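PDB 6PB3: rhizobiales Sp. Pch2 from Marine metagenome, which probably acts as a hexameric AAA+ ATPase related to Pch2 and TRIP13 that remodels HORMA domain proteins to regulate cGAS-like enzymes in bacteriophage immunity. Local coordinates for residues S37-M42 with I77-D82; K41-L46 with P196-M201; G51-A56 with N69-P74; H134-A139 with D188-G193; A178-F183 with P211-R216. All blocks are in the same frame, centred on the assembly; numbering follows the deposited sequence.

In the fold
From the N terminus, helix 33-47 opens two contacts. Interaction 1 closes a short loop by laying the helix on strand 76-81, and interaction 2 closes a much longer one by carrying the same helix onto strand 197-203, the neighbour of 76-81 in the sheet. Interaction 3, between helices 49-59 and 68-71, nests inside both loops. Interaction 4 nests inside the loop of interaction 2 and pairs helices 124-141 and 179-192. Interaction 5 joins helix 179-192 to helix 211-214; its loop crosses those of interactions 2 and 4. Interactions 1 and 2 thus lay a helix on the sheet, interactions 4 and 5 join helices to one another, and interaction 3 ties together N-terminal helices.

Interaction 1 (S37-M42 with I77-D82); sequences SRLSKM and IVLAGD
Ile-77 presents two branches to the helix. Its CG2 meets Leu-39 alone, 3.7 Å from CD1 of that leucine. Its CD1 lies mainly on Met-42, a selenomethionine, 3.6 Å from CG of Met-42, and also comes within 4.0 Å of CD1 of Leu-39. A chi1 of -58° sets CG1 of the isoleucine beside the backbone N and CG2 beside the carbonyl carbon, which turns CG2 to Leu-39 and CD1 to Met-42. Met-42 sets out toward the strand, but its chain bends at chi2 and chi3, so CB and CG do the touching while the selenium is led off. Leu-39 and Ile-77 cross obliquely. Against Leu-79, Leu-39 lies at about a right angle, with its CD1 4.1 Å from CD2 of Leu-79. All four side chains are buried and the interface is wholly apolar, a worked example of helix-on-sheet packing in a P-loop NTPase core. Lys-41 bonds main-chain oxygens of a second subunit. The helix runs nearly antiparallel to strand 76-81, which leads into a probable Walker A loop at Gly-81. That strand is bonded between strands 197-203 and 219-223, Leu-39 also reaches Ile-221, and Ser-40 touches Val-98 of helix 95-102.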
# COMPACT_ATOMS: atom_id res chain seq x y z
N SER A 37 -0.48 28.23 -25.58
CA SER A 37 -1.56 29.19 -25.79
C SER A 37 -2.35 29.43 -24.50
O SER A 37 -2.62 30.58 -24.13
CB SER A 37 -2.48 28.69 -26.90
OG SER A 37 -3.72 29.37 -26.89
N ARG A 38 -2.74 28.36 -23.81
CA ARG A 38 -3.52 28.54 -22.59
C ARG A 38 -2.70 29.22 -21.51
O ARG A 38 -3.17 30.16 -20.86
CB ARG A 38 -4.05 27.19 -22.09
CG ARG A 38 -5.03 26.53 -23.01
CD ARG A 38 -5.48 25.18 -22.44
NE ARG A 38 -6.25 24.44 -23.43
CZ ARG A 38 -6.62 23.17 -23.31
NH1 ARG A 38 -6.30 22.47 -22.23
NH2 ARG A 38 -7.32 22.60 -24.28
N LEU A 39 -1.46 28.77 -21.30
CA LEU A 39 -0.63 29.40 -20.30
C LEU A 39 -0.41 30.87 -20.64
O LEU A 39 -0.57 31.74 -19.78
CB LEU A 39 0.71 28.66 -20.16
CG LEU A 39 1.67 29.21 -19.10
CD1 LEU A 39 0.94 29.25 -17.74
CD2 LEU A 39 3.00 28.43 -18.99
N SER A 40 -0.10 31.16 -21.91
CA SER A 40 0.20 32.54 -22.29
C SER A 40 -1.03 33.42 -22.15
O SER A 40 -0.95 34.56 -21.67
CB SER A 40 0.75 32.58 -23.73
OG SER A 40 0.54 33.85 -24.30
N LYS A 41 -2.18 32.94 -22.61
CA LYS A 41 -3.37 33.79 -22.59
C LYS A 41 -3.89 34.00 -21.17
O LYS A 41 -4.37 35.09 -20.83
CB LYS A 41 -4.44 33.19 -23.50
CG LYS A 41 -4.09 33.23 -25.01
CD LYS A 41 -5.07 32.36 -25.80
CE LYS A 41 -5.00 32.61 -27.31
NZ LYS A 41 -6.06 31.79 -27.99
N MSE A 42 -3.81 32.97 -20.32
CA MSE A 42 -4.30 33.09 -18.93
C MSE A 42 -3.47 34.12 -18.16
O MSE A 42 -4.01 34.96 -17.43
CB MSE A 42 -4.26 31.74 -18.21
CG MSE A 42 -4.89 31.75 -16.81
SE MSE A 42 -6.79 32.27 -16.78
CE MSE A 42 -6.66 34.04 -16.22
N ILE A 77 -1.46 29.95 -11.57
CA ILE A 77 -1.63 28.94 -12.60
C ILE A 77 -0.79 27.73 -12.23
O ILE A 77 0.40 27.86 -11.93
CB ILE A 77 -1.23 29.47 -14.00
CG1 ILE A 77 -2.06 30.70 -14.34
CG2 ILE A 77 -1.44 28.37 -15.05
CD1 ILE A 77 -1.56 31.48 -15.55
N VAL A 78 -1.41 26.55 -12.26
CA VAL A 78 -0.76 25.31 -11.89
C VAL A 78 -0.47 24.52 -13.16
O VAL A 78 -1.37 24.31 -13.98
CB VAL A 78 -1.63 24.49 -10.91
CG1 VAL A 78 -1.05 23.08 -10.70
CG2 VAL A 78 -1.70 25.20 -9.57
N LEU A 79 0.78 24.10 -13.33
CA LEU A 79 1.18 23.17 -14.38
C LEU A 79 1.42 21.82 -13.72
O LEU A 79 2.33 21.70 -12.89
CB LEU A 79 2.44 23.64 -15.11
CG LEU A 79 2.50 25.06 -15.68
CD1 LEU A 79 3.75 25.20 -16.58
CD2 LEU A 79 1.25 25.40 -16.44
N ALA A 80 0.61 20.82 -14.08
CA ALA A 80 0.64 19.52 -13.42
C ALA A 80 0.78 18.41 -14.45
O ALA A 80 0.17 18.47 -15.52
CB ALA A 80 -0.65 19.29 -12.61
N GLY A 81 1.57 17.39 -14.14
CA GLY A 81 1.63 16.22 -14.98
C GLY A 81 3.01 15.59 -15.01
O GLY A 81 3.88 15.89 -14.20
N ASP A 82 3.18 14.70 -16.00
CA ASP A 82 4.34 13.83 -16.11
C ASP A 82 5.66 14.60 -16.06
O ASP A 82 5.80 15.68 -16.65
CB ASP A 82 4.26 13.03 -17.41
CG ASP A 82 3.00 12.17 -17.49
OD1 ASP A 82 2.47 11.79 -16.42
OD2 ASP A 82 2.53 11.86 -18.61

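Interaction 2 (K41-L46 with P196-M201); sequences KMLAVL and PAAVIM
Leu-43 and Leu-46, one helical turn apart, pack helix 33-47 onto strand 197-203, an inner strand of the parallel core of the AAA+ alpha/beta fold. Helix and strand run roughly antiparallel, and the axes of 41-46 and 197-201 approach to 8.3 Å.

The contact across the two segments is apolar throughout. Ala-198 points its methyl at the helix, and both leucines converge on it: CD2 of Leu-43 comes to 3.7 Å from CB of Ala-198, and CD1 of Leu-46 reaches the same CB at 4.1 Å. Being so small, the alanine allows the two backbones to draw close, with its CA only 6.5 Å from CA of Leu-46. Farther along the strand Ile-200 takes over. Its side chain meets Leu-43 at about a right angle, and the long branch, carried beside the backbone N by a chi1 of -59°, brings CD1 up against both methyls of the leucine.

No hydrogen bond crosses between the segments. The helix keeps its own i to i+4 bonds, while the strand is bonded on one edge to Val-153 and Leu-155 and on the other to Pro-75 and Ile-77. Ala-197 and Val-199 turn away from helix 33-47 and pack on Leu-190 of helix 179-192, so the strand is sandwiched by helices, as befits a P-loop NTPase core. Leu-43 thus bridges Ala-198 and Ile-200, with CD1 of Leu-43 3.8 Å from CD1 of Ile-200.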
# COMPACT_ATOMS: atom_id res chain seq x y z
N LYS A 41 -2.18 32.94 -22.61
CA LYS A 41 -3.37 33.79 -22.59
C LYS A 41 -3.89 34.00 -21.17
O LYS A 41 -4.37 35.09 -20.83
CB LYS A 41 -4.44 33.19 -23.50
CG LYS A 41 -4.09 33.23 -25.01
CD LYS A 41 -5.07 32.36 -25.80
CE LYS A 41 -5.00 32.61 -27.31
NZ LYS A 41 -6.06 31.79 -27.99
N MSE A 42 -3.81 32.97 -20.32
CA MSE A 42 -4.30 33.09 -18.93
C MSE A 42 -3.47 34.12 -18.16
O MSE A 42 -4.01 34.96 -17.43
CB MSE A 42 -4.26 31.74 -18.21
CG MSE A 42 -4.89 31.75 -16.81
SE MSE A 42 -6.79 32.27 -16.78
CE MSE A 42 -6.66 34.04 -16.22
N LEU A 43 -2.15 34.02 -18.34
CA LEU A 43 -1.25 35.02 -17.76
C LEU A 43 -1.59 36.42 -18.25
O LEU A 43 -1.60 37.38 -17.46
CB LEU A 43 0.21 34.66 -18.11
CG LEU A 43 0.90 33.50 -17.36
CD1 LEU A 43 2.14 33.00 -18.13
CD2 LEU A 43 1.30 33.92 -15.92
N ALA A 44 -1.87 36.58 -19.55
CA ALA A 44 -2.23 37.91 -20.04
C ALA A 44 -3.49 38.43 -19.36
O ALA A 44 -3.59 39.60 -18.99
CB ALA A 44 -2.41 37.87 -21.57
N VAL A 45 -4.48 37.55 -19.19
CA VAL A 45 -5.72 37.93 -18.52
C VAL A 45 -5.45 38.31 -17.07
O VAL A 45 -6.02 39.29 -16.56
CB VAL A 45 -6.72 36.77 -18.64
CG1 VAL A 45 -7.95 37.04 -17.79
CG2 VAL A 45 -7.07 36.54 -20.11
N LEU A 46 -4.60 37.56 -16.37
CA LEU A 46 -4.36 37.82 -14.96
C LEU A 46 -3.69 39.17 -14.74
O LEU A 46 -3.95 39.84 -13.74
CB LEU A 46 -3.51 36.71 -14.35
CG LEU A 46 -4.19 35.35 -14.20
CD1 LEU A 46 -3.24 34.36 -13.55
CD2 LEU A 46 -5.50 35.49 -13.41
N PRO A 196 -0.23 44.08 -11.44
CA PRO A 196 0.07 43.21 -12.60
C PRO A 196 1.11 42.14 -12.24
O PRO A 196 2.31 42.25 -12.56
CB PRO A 196 0.61 44.20 -13.63
CG PRO A 196 1.28 45.25 -12.79
CD PRO A 196 0.45 45.38 -11.53
N ALA A 197 0.64 41.09 -11.57
CA ALA A 197 1.51 40.01 -11.09
C ALA A 197 0.75 38.69 -11.11
O ALA A 197 -0.46 38.66 -10.84
CB ALA A 197 2.03 40.31 -9.68
N ALA A 198 1.46 37.61 -11.43
CA ALA A 198 0.90 36.25 -11.46
C ALA A 198 1.93 35.25 -10.95
O ALA A 198 3.13 35.51 -10.93
CB ALA A 198 0.47 35.85 -12.87
N VAL A 199 1.43 34.07 -10.56
CA VAL A 199 2.26 33.00 -10.03
C VAL A 199 2.07 31.77 -10.90
O VAL A 199 0.93 31.39 -11.20
CB VAL A 199 1.93 32.66 -8.56
CG1 VAL A 199 2.97 31.66 -8.00
CG2 VAL A 199 1.85 33.91 -7.70
N ILE A 200 3.17 31.15 -11.29
CA ILE A 200 3.16 29.86 -11.97
C ILE A 200 3.76 28.85 -11.02
O ILE A 200 4.87 29.05 -10.49
CB ILE A 200 3.96 29.88 -13.28
CG1 ILE A 200 3.38 30.92 -14.25
CG2 ILE A 200 4.00 28.46 -13.89
CD1 ILE A 200 4.24 31.17 -15.48
N MSE A 201 3.07 27.75 -10.82
CA MSE A 201 3.74 26.71 -10.08
C MSE A 201 3.60 25.37 -10.76
O MSE A 201 2.56 25.03 -11.31
CB MSE A 201 3.24 26.67 -8.66
CG MSE A 201 1.84 26.24 -8.47
SE MSE A 201 1.86 25.77 -6.60
CE MSE A 201 3.21 24.42 -6.71

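Interaction 3 (G51-A56 with N69-P74); sequences GLSAWA and NVIRRP
Val-70 and Ile-71, at the end of the short helix 68-71, receive Leu-52 from helix 49-59. This is a small helix-on-helix contact, whose centre lies about 20 Å from the centre of the chain, in the helical part that precedes strand 76-81, which leads to the probable Walker A loop of this AAA+ protein. It illustrates how one leucine can hold two consecutive residues of another helix.

Val-70 comes first. Its CG1 lies 3.7 Å from CD2 of Leu-52, and the two side chains meet at about a right angle. The CG of Leu-52 stands anti to its main-chain nitrogen (chi1 -177°), which carries the branch across to the other helix. The same methyl serves the next residue too.

Ile-71 slides past Leu-52 in the opposite direction, so that its CG1 sits 3.7 Å from CD2 of that leucine. Its far end goes on to Ser-53, where the meeting is one of plain packing between a methyl and a hydroxyl oxygen; the serine OG has a weak hydrogen bond to the carbonyl of Pro-49, one turn earlier in its helix.

Beyond Ile-71 the chain leaves the helix. Arg-73 packs on Ala-218 and on Gln-273 of a second subunit, and Pro-74 rests on Arg-216, so the tail of the segment turns toward the core and the subunit boundary. That boundary also touches the first helix: Leu-52 packs on Tyr-284 of the second subunit, while Trp-55 donates from NE1 to the carbonyl of Thr-287 of that second subunit. At the outer end of the contact, CD1 of Ile-71 stands 3.3 Å from OG of Ser-53.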
# COMPACT_ATOMS: atom_id res chain seq x y z
N GLY A 51 -8.51 43.32 -20.91
CA GLY A 51 -8.52 42.75 -22.25
C GLY A 51 -9.54 41.64 -22.41
O GLY A 51 -10.11 41.47 -23.49
N LEU A 52 -9.78 40.87 -21.35
CA LEU A 52 -10.82 39.84 -21.41
C LEU A 52 -12.21 40.47 -21.39
O LEU A 52 -13.10 40.04 -22.14
CB LEU A 52 -10.67 38.86 -20.25
CG LEU A 52 -11.66 37.68 -20.24
CD1 LEU A 52 -11.47 36.82 -21.49
CD2 LEU A 52 -11.49 36.84 -18.98
N SER A 53 -12.41 41.48 -20.54
CA SER A 53 -13.69 42.18 -20.53
C SER A 53 -13.99 42.79 -21.89
O SER A 53 -15.12 42.70 -22.38
CB SER A 53 -13.70 43.26 -19.45
OG SER A 53 -13.21 42.75 -18.23
N ALA A 54 -13.00 43.42 -22.51
CA ALA A 54 -13.23 44.04 -23.81
C ALA A 54 -13.56 43.00 -24.86
O ALA A 54 -14.50 43.18 -25.64
CB ALA A 54 -12.01 44.86 -24.23
N TRP A 55 -12.83 41.88 -24.87
CA TRP A 55 -13.16 40.79 -25.79
C TRP A 55 -14.59 40.32 -25.59
O TRP A 55 -15.32 40.11 -26.57
CB TRP A 55 -12.20 39.62 -25.62
CG TRP A 55 -12.72 38.38 -26.29
CD1 TRP A 55 -12.56 38.03 -27.60
CD2 TRP A 55 -13.51 37.34 -25.69
NE1 TRP A 55 -13.19 36.83 -27.85
CE2 TRP A 55 -13.78 36.39 -26.69
CE3 TRP A 55 -14.00 37.13 -24.40
CZ2 TRP A 55 -14.53 35.24 -26.45
CZ3 TRP A 55 -14.75 35.98 -24.16
CH2 TRP A 55 -15.01 35.05 -25.18
N ALA A 56 -15.02 40.16 -24.33
CA ALA A 56 -16.38 39.70 -24.06
C ALA A 56 -17.42 40.67 -24.61
O ALA A 56 -18.41 40.24 -25.22
CB ALA A 56 -16.59 39.52 -22.55
N ASN A 69 -16.51 34.48 -13.89
CA ASN A 69 -15.74 33.49 -13.15
C ASN A 69 -14.25 33.62 -13.43
O ASN A 69 -13.44 33.53 -12.50
CB ASN A 69 -16.25 32.08 -13.46
CG ASN A 69 -16.45 31.84 -14.95
OD1 ASN A 69 -15.73 32.39 -15.79
ND2 ASN A 69 -17.43 31.00 -15.29
N VAL A 70 -13.86 33.87 -14.69
CA VAL A 70 -12.44 33.80 -15.05
C VAL A 70 -11.66 34.96 -14.44
O VAL A 70 -10.50 34.80 -14.04
CB VAL A 70 -12.28 33.77 -16.58
CG1 VAL A 70 -10.82 33.85 -16.96
CG2 VAL A 70 -12.89 32.54 -17.16
N ILE A 71 -12.27 36.14 -14.37
CA ILE A 71 -11.50 37.33 -14.01
C ILE A 71 -11.19 37.34 -12.52
O ILE A 71 -10.05 37.61 -12.11
CB ILE A 71 -12.27 38.59 -14.43
CG1 ILE A 71 -12.11 38.81 -15.93
CG2 ILE A 71 -11.79 39.80 -13.65
CD1 ILE A 71 -12.73 40.10 -16.41
N ARG A 72 -12.17 37.02 -11.69
CA ARG A 72 -12.04 37.19 -10.25
C ARG A 72 -11.14 36.14 -9.59
O ARG A 72 -11.00 36.16 -8.36
CB ARG A 72 -13.43 37.17 -9.60
N ARG A 73 -10.52 35.24 -10.36
CA ARG A 73 -9.74 34.17 -9.76
C ARG A 73 -8.43 34.71 -9.20
O ARG A 73 -7.80 35.58 -9.79
CB ARG A 73 -9.42 33.10 -10.79
CG ARG A 73 -10.59 32.56 -11.56
CD ARG A 73 -11.63 31.94 -10.63
NE ARG A 73 -11.10 31.16 -9.51
CZ ARG A 73 -10.60 29.93 -9.62
NH1 ARG A 73 -10.53 29.34 -10.81
NH2 ARG A 73 -10.17 29.30 -8.53
N PRO A 74 -7.96 34.16 -8.07
CA PRO A 74 -6.61 34.47 -7.62
C PRO A 74 -5.61 34.19 -8.72
O PRO A 74 -5.78 33.24 -9.51
CB PRO A 74 -6.41 33.53 -6.43
CG PRO A 74 -7.78 33.05 -6.05
CD PRO A 74 -8.57 33.05 -7.32

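Interaction 4 (H134-A139 with D188-G193); sequences HTVSEA and DRLGNG
The guanidinium of Arg-189 is held from two quarters: its NH2 forms a salt bridge with OE1 of Glu-133, and Val-136 lies over one of its faces. The contact joins helices 124-141 and 179-192, the nearly parallel helices that precede and follow strand 151-157 in the AAA+ alpha/beta core; the axes of 134-139 and 188-192 run 20° from parallel, 10.7 Å apart at closest approach. The arginine chain, extended from CG to NE, spans that gap. The valine meets it at about a right angle, CG2 standing above the plane toward the rim, 3.9 Å from NE of Arg-189. CG1 of Val-136 also lies 3.9 Å from NH2 of Arg-189. The bond to Glu-133 probably fixes the rotation of the guanidinium and so keeps this face against the valine.

Deeper in, the contact becomes apolar. Leu-190 directs CD2 between the helices, 3.7 Å from CG2 of Val-136, so one valine methyl serves both the charged rim and the buried floor. Below lies the sheet, where Leu-190 and Thr-135 both touch Ala-197. Thr-135 returns its hydroxyl to its own helix, at the carbonyl of Ala-131, and faces the leucine with carbon: its CG2 is 4.4 Å from CD2 of Leu-190.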
# COMPACT_ATOMS: atom_id res chain seq x y z
N HIS A 134 8.55 41.07 -2.20
CA HIS A 134 9.28 41.64 -3.33
C HIS A 134 8.38 41.73 -4.56
O HIS A 134 8.35 42.76 -5.24
CB HIS A 134 10.52 40.80 -3.62
CG HIS A 134 11.41 41.38 -4.69
ND1 HIS A 134 11.57 40.78 -5.92
CD2 HIS A 134 12.19 42.49 -4.70
CE1 HIS A 134 12.41 41.50 -6.65
NE2 HIS A 134 12.80 42.54 -5.93
N THR A 135 7.63 40.67 -4.84
CA THR A 135 6.77 40.66 -6.02
C THR A 135 5.75 41.79 -5.96
O THR A 135 5.53 42.49 -6.95
CB THR A 135 6.07 39.31 -6.14
OG1 THR A 135 7.05 38.27 -6.13
CG2 THR A 135 5.27 39.23 -7.42
N VAL A 136 5.14 42.00 -4.79
CA VAL A 136 4.19 43.10 -4.62
C VAL A 136 4.87 44.44 -4.86
O VAL A 136 4.34 45.31 -5.57
CB VAL A 136 3.55 43.03 -3.22
CG1 VAL A 136 2.68 44.26 -2.96
CG2 VAL A 136 2.74 41.75 -3.06
N SER A 137 6.05 44.64 -4.27
CA SER A 137 6.75 45.92 -4.42
C SER A 137 7.05 46.21 -5.88
O SER A 137 6.75 47.30 -6.39
CB SER A 137 8.03 45.90 -3.59
OG SER A 137 8.81 47.06 -3.82
N GLU A 138 7.64 45.24 -6.59
CA GLU A 138 7.98 45.45 -7.99
C GLU A 138 6.74 45.69 -8.84
O GLU A 138 6.75 46.54 -9.74
CB GLU A 138 8.77 44.26 -8.52
CG GLU A 138 10.23 44.28 -8.11
CD GLU A 138 10.94 45.53 -8.60
OE1 GLU A 138 10.85 45.83 -9.82
OE2 GLU A 138 11.58 46.22 -7.77
N ALA A 139 5.65 44.97 -8.55
CA ALA A 139 4.42 45.16 -9.31
C ALA A 139 3.84 46.56 -9.09
O ALA A 139 3.22 47.13 -10.00
CB ALA A 139 3.40 44.09 -8.94
N ASP A 188 -3.41 35.50 -2.19
CA ASP A 188 -4.56 36.35 -1.91
C ASP A 188 -4.19 37.82 -2.02
O ASP A 188 -4.95 38.63 -2.56
CB ASP A 188 -5.10 36.05 -0.52
CG ASP A 188 -5.75 34.70 -0.43
OD1 ASP A 188 -5.94 34.08 -1.50
OD2 ASP A 188 -6.06 34.26 0.69
N ARG A 189 -3.01 38.18 -1.52
CA ARG A 189 -2.57 39.56 -1.56
C ARG A 189 -2.41 40.05 -3.00
O ARG A 189 -2.79 41.18 -3.34
CB ARG A 189 -1.26 39.69 -0.78
CG ARG A 189 -0.81 41.08 -0.47
CD ARG A 189 0.39 40.99 0.46
NE ARG A 189 1.20 42.20 0.47
CZ ARG A 189 2.45 42.25 0.89
NH1 ARG A 189 3.05 41.15 1.33
NH2 ARG A 189 3.12 43.39 0.86
N LEU A 190 -1.87 39.20 -3.88
CA LEU A 190 -1.78 39.55 -5.29
C LEU A 190 -3.16 39.67 -5.91
O LEU A 190 -3.39 40.50 -6.80
CB LEU A 190 -0.94 38.51 -6.05
CG LEU A 190 0.55 38.41 -5.72
CD1 LEU A 190 1.26 37.43 -6.66
CD2 LEU A 190 1.20 39.77 -5.77
N GLY A 191 -4.10 38.82 -5.47
CA GLY A 191 -5.43 38.85 -6.04
C GLY A 191 -6.25 40.03 -5.56
O GLY A 191 -6.97 40.66 -6.34
N ASN A 192 -6.12 40.37 -4.27
CA ASN A 192 -6.84 41.51 -3.72
C ASN A 192 -6.51 42.79 -4.48
O ASN A 192 -7.41 43.57 -4.82
CB ASN A 192 -6.51 41.66 -2.23
CG ASN A 192 -7.40 40.81 -1.34
OD1 ASN A 192 -8.50 40.42 -1.73
ND2 ASN A 192 -6.92 40.52 -0.13
N GLY A 193 -5.24 43.00 -4.79
CA GLY A 193 -4.87 44.20 -5.51
C GLY A 193 -5.07 44.06 -7.00
O GLY A 193 -5.32 42.99 -7.54

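Interaction 5 (A178-F183 with P211-R216); sequences AGVNAF and PAVRRR
Val-213 packs against Phe-183 and Val-180, joining helix 211-214 to the start of helix 179-192 within the AAA+ alpha/beta core. The two helices lie on either end of strand 197-203 in sequence, one leading into it and one following it.

The contact across the segments is apolar. Val-213 meets the phenylalanine at about a right angle, with CG2 near the plane of the ring and at its edge, 3.6 Å from CD2 of Phe-183. The second methyl, CG1, approaches the next ring atom, CE2 of Phe-183, at 4.0 Å. A chi1 of -171° swings the ring away from the main-chain N and toward the sheet, where it also touches Val-199 and Met-201. Val-180, one turn earlier, makes a looser contact, its CG1 4.3 Å from CG2 of Val-213.

Polar bonds tie down the second segment. Arg-216 folds back on its own segment: NE forms a salt bridge with OD1 of Asp-188, on helix 179-192, and NH1 takes a main-chain oxygen. The neighbouring Arg-214 and Arg-215 pack on Val-83 and Thr-88 of a second subunit, at its probable Walker A loop, a placing consistent with the arginine fingers of AAA+ ATPases. The bond from NH1 of Arg-216 to O of Ala-212 spans 2.8 Å, and its donor is tilted 23° from the carbonyl plane.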
# COMPACT_ATOMS: atom_id res chain seq x y z
N ALA A 178 2.53 26.20 7.52
CA ALA A 178 3.35 27.38 7.77
C ALA A 178 3.80 27.96 6.45
O ALA A 178 3.46 29.10 6.10
CB ALA A 178 4.54 27.03 8.63
N GLY A 179 4.57 27.17 5.71
CA GLY A 179 4.96 27.57 4.37
C GLY A 179 3.77 27.63 3.43
O GLY A 179 3.70 28.50 2.56
N VAL A 180 2.83 26.71 3.58
CA VAL A 180 1.61 26.77 2.78
C VAL A 180 0.84 28.04 3.11
O VAL A 180 0.29 28.70 2.22
CB VAL A 180 0.76 25.51 3.00
CG1 VAL A 180 -0.60 25.65 2.34
CG2 VAL A 180 1.48 24.29 2.45
N ASN A 181 0.81 28.42 4.39
CA ASN A 181 0.04 29.60 4.77
C ASN A 181 0.66 30.87 4.22
O ASN A 181 -0.05 31.77 3.75
CB ASN A 181 -0.10 29.67 6.29
CG ASN A 181 -1.54 29.58 6.73
OD1 ASN A 181 -2.12 28.50 6.76
ND2 ASN A 181 -2.13 30.73 7.05
N ALA A 182 2.00 30.97 4.27
CA ALA A 182 2.68 32.11 3.67
C ALA A 182 2.37 32.22 2.18
O ALA A 182 2.24 33.33 1.64
CB ALA A 182 4.18 32.00 3.90
N PHE A 183 2.27 31.08 1.50
CA PHE A 183 2.01 31.07 0.07
C PHE A 183 0.58 31.51 -0.22
O PHE A 183 0.34 32.33 -1.13
CB PHE A 183 2.27 29.67 -0.47
CG PHE A 183 2.24 29.58 -1.96
CD1 PHE A 183 3.22 30.18 -2.73
CD2 PHE A 183 1.23 28.88 -2.60
CE1 PHE A 183 3.20 30.09 -4.10
CE2 PHE A 183 1.20 28.78 -3.97
CZ PHE A 183 2.18 29.40 -4.73
N PRO A 211 -4.55 21.37 -0.62
CA PRO A 211 -5.86 21.72 -1.19
C PRO A 211 -6.12 23.21 -1.22
O PRO A 211 -6.75 23.72 -2.15
CB PRO A 211 -6.85 21.01 -0.25
CG PRO A 211 -6.03 19.94 0.41
CD PRO A 211 -4.65 20.44 0.52
N ALA A 212 -5.66 23.93 -0.19
CA ALA A 212 -5.85 25.38 -0.15
C ALA A 212 -5.03 26.09 -1.22
O ALA A 212 -5.36 27.22 -1.60
CB ALA A 212 -5.50 25.89 1.25
N VAL A 213 -3.99 25.44 -1.73
CA VAL A 213 -3.31 25.96 -2.91
C VAL A 213 -4.09 25.60 -4.16
O VAL A 213 -4.33 26.45 -5.02
CB VAL A 213 -1.86 25.45 -2.97
CG1 VAL A 213 -1.27 25.67 -4.36
CG2 VAL A 213 -1.02 26.13 -1.91
N ARG A 214 -4.52 24.35 -4.27
CA ARG A 214 -5.17 23.88 -5.49
C ARG A 214 -6.42 24.68 -5.80
O ARG A 214 -6.65 25.07 -6.94
CB ARG A 214 -5.51 22.39 -5.35
CG ARG A 214 -5.28 21.60 -6.60
CD ARG A 214 -5.75 20.19 -6.45
NE ARG A 214 -5.25 19.56 -5.23
CZ ARG A 214 -5.57 18.32 -4.88
NH1 ARG A 214 -6.37 17.63 -5.67
NH2 ARG A 214 -5.11 17.78 -3.75
N ARG A 215 -7.24 24.94 -4.77
CA ARG A 215 -8.53 25.58 -4.99
C ARG A 215 -8.40 27.03 -5.41
O ARG A 215 -9.36 27.59 -5.94
CB ARG A 215 -9.39 25.46 -3.73
CG ARG A 215 -9.01 26.41 -2.60
CD ARG A 215 -9.98 26.21 -1.40
NE ARG A 215 -9.78 27.22 -0.36
CZ ARG A 215 -9.31 26.96 0.86
NH1 ARG A 215 -9.00 25.70 1.21
NH2 ARG A 215 -9.16 27.95 1.74
N ARG A 216 -7.23 27.64 -5.23
CA ARG A 216 -6.98 29.01 -5.66
C ARG A 216 -6.47 29.14 -7.09
O ARG A 216 -6.45 30.25 -7.62
CB ARG A 216 -6.00 29.68 -4.71
CG ARG A 216 -6.62 30.03 -3.37
CD ARG A 216 -5.59 30.52 -2.38
NE ARG A 216 -6.20 31.15 -1.21
CZ ARG A 216 -6.68 30.49 -0.15
NH1 ARG A 216 -6.65 29.16 -0.13
NH2 ARG A 216 -7.20 31.16 0.88